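Local coordinates for protein nitroreductase (Mycolicibacterium smegmatis, PDB 6XRI) that probably binds the deazaflavin coenzyme F420 and uses it in an oxidoreductase reaction that interconverts quinones and quinols, at residues I35-T40 against K48-L53. Sequence-based numbering, arbitrary orientation.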
# COMPACT_ATOMS: atom_id res chain seq x y z
N ILE A 35 5.40 3.00 2.20
CA ILE A 35 4.59 1.79 2.21
C ILE A 35 5.43 0.60 1.78
O ILE A 35 6.35 0.71 0.96
CB ILE A 35 3.34 1.94 1.31
CG1 ILE A 35 2.51 3.14 1.76
CG2 ILE A 35 2.50 0.68 1.33
CD1 ILE A 35 1.46 3.61 0.74
N VAL A 36 5.10 -0.56 2.36
CA VAL A 36 5.66 -1.84 1.96
C VAL A 36 4.50 -2.80 1.76
O VAL A 36 3.37 -2.53 2.15
CB VAL A 36 6.65 -2.40 2.99
CG1 VAL A 36 7.85 -1.50 3.11
CG2 VAL A 36 5.94 -2.60 4.32
N LEU A 37 4.81 -3.93 1.14
CA LEU A 37 3.82 -4.94 0.80
C LEU A 37 4.14 -6.21 1.57
O LEU A 37 5.30 -6.62 1.64
CB LEU A 37 3.80 -5.21 -0.71
CG LEU A 37 2.65 -6.08 -1.22
CD1 LEU A 37 1.36 -5.25 -1.22
CD2 LEU A 37 2.98 -6.66 -2.59
N PHE A 38 3.11 -6.82 2.17
CA PHE A 38 3.20 -8.11 2.83
C PHE A 38 2.33 -9.10 2.08
O PHE A 38 1.17 -8.80 1.77
CB PHE A 38 2.78 -8.02 4.30
CG PHE A 38 3.64 -7.11 5.11
CD1 PHE A 38 4.86 -7.56 5.62
CD2 PHE A 38 3.25 -5.79 5.34
CE1 PHE A 38 5.68 -6.72 6.35
CE2 PHE A 38 4.06 -4.93 6.07
CZ PHE A 38 5.28 -5.40 6.59
N THR A 39 2.88 -10.28 1.80
CA THR A 39 2.16 -11.33 1.09
C THR A 39 1.83 -12.47 2.06
O THR A 39 2.71 -13.02 2.73
CB THR A 39 2.96 -11.86 -0.11
OG1 THR A 39 3.25 -10.79 -1.03
CG2 THR A 39 2.13 -12.92 -0.85
N THR A 40 0.54 -12.82 2.10
CA THR A 40 0.01 -13.82 3.01
C THR A 40 -0.66 -14.92 2.20
O THR A 40 -1.23 -14.67 1.13
CB THR A 40 -0.99 -13.24 4.05
OG1 THR A 40 -1.25 -14.21 5.08
CG2 THR A 40 -2.29 -12.86 3.38
N LYS A 48 -2.42 -16.65 -2.55
CA LYS A 48 -1.76 -15.45 -2.06
C LYS A 48 -2.74 -14.30 -1.93
O LYS A 48 -3.59 -14.08 -2.80
CB LYS A 48 -0.64 -15.03 -3.01
CG LYS A 48 0.34 -16.11 -3.36
CD LYS A 48 1.49 -16.23 -2.38
CE LYS A 48 2.51 -17.24 -2.94
NZ LYS A 48 3.35 -17.85 -1.88
N ARG A 49 -2.63 -13.57 -0.83
CA ARG A 49 -3.29 -12.29 -0.64
C ARG A 49 -2.22 -11.25 -0.35
O ARG A 49 -1.18 -11.56 0.23
CB ARG A 49 -4.32 -12.35 0.48
CG ARG A 49 -5.72 -12.58 -0.03
CD ARG A 49 -5.84 -13.84 -0.92
NE ARG A 49 -7.22 -14.32 -0.95
CZ ARG A 49 -7.63 -15.47 -0.42
NH1 ARG A 49 -8.92 -15.80 -0.47
NH2 ARG A 49 -6.77 -16.31 0.14
N TYR A 50 -2.48 -10.01 -0.76
CA TYR A 50 -1.50 -8.94 -0.71
C TYR A 50 -1.99 -7.84 0.21
O TYR A 50 -3.11 -7.32 0.06
CB TYR A 50 -1.21 -8.42 -2.11
CG TYR A 50 -0.75 -9.51 -3.08
CD1 TYR A 50 0.53 -10.04 -2.99
CD2 TYR A 50 -1.60 -10.00 -4.07
CE1 TYR A 50 0.96 -11.00 -3.86
CE2 TYR A 50 -1.18 -10.98 -4.95
CZ TYR A 50 0.11 -11.48 -4.85
OH TYR A 50 0.54 -12.47 -5.73
N VAL A 51 -1.12 -7.48 1.16
CA VAL A 51 -1.47 -6.56 2.23
C VAL A 51 -0.49 -5.40 2.24
O VAL A 51 0.65 -5.56 2.73
CB VAL A 51 -1.52 -7.26 3.58
CG1 VAL A 51 -2.09 -6.33 4.67
CG2 VAL A 51 -2.35 -8.59 3.50
N PRO A 52 -0.87 -4.23 1.76
CA PRO A 52 -0.00 -3.05 1.89
C PRO A 52 -0.16 -2.39 3.26
O PRO A 52 -1.27 -2.11 3.72
CB PRO A 52 -0.46 -2.12 0.76
CG PRO A 52 -1.82 -2.69 0.19
CD PRO A 52 -2.18 -3.90 1.14
N LEU A 53 0.97 -2.14 3.91
CA LEU A 53 0.98 -1.55 5.24
C LEU A 53 2.06 -0.47 5.32
O LEU A 53 2.99 -0.43 4.51
CB LEU A 53 1.23 -2.63 6.29
CG LEU A 53 0.18 -3.74 6.46
CD1 LEU A 53 0.61 -4.71 7.55
CD2 LEU A 53 -1.18 -3.17 6.77
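Val36, Phe38 and Thr40 pair with Leu53, Val51 and Arg49 through six backbone hydrogen bonds, two per pair, and the strand axes run antiparallel at 153°, as expected of a twisted beta hairpin. In one of them Phe38 N reaches Val51 O at 2.8 Å from above the carbonyl plane, 37° out of it.

The side chains sort onto two faces. On one, the Phe38 ring, with CG anti to its own carbonyl carbon (chi1 -62°), extends diagonally to Leu53 rather than over its direct partner Val51. The Leu53 side chain crosses that of Phe38 nearly perpendicularly, Phe38 CD2 lying 3.6 Å from Leu53 CD1, while Val51 O sits at the ring edge. Tyr62 and Met64 of strand 61-65 and Val87 and Val89 of strand 86-91 also touch the ring, placing it inside the barrel; an alanine here would probably open a gap between these strands and remove the ring that Leu53 CD1 and CB now touch. Farther along, Thr40 CG2 packs 3.6 Å from Arg49 CB.

On the other face, Thr39 and Tyr50 run alongside each other, with Thr39 OG1 at the ring edge, 3.4 Å from Tyr50 CD1. Leu37 CD1 approaches Pro52 CB at 4.1 Å, and Pro52 packs on Val30 of the second subunit.

Arg49 turns its guanidinium away from the hairpin to the second subunit, where NE hydrogen-bonds Gly27 O and NH2 and NH1 form salt bridges with Glu17 and Glu21. The chemistry thus divides: Phe38, Val51 and Leu53 give their face an apolar surface turned to the barrel interior, whereas Tyr50, Pro52 and Arg49 of 48-53 reach the second subunit.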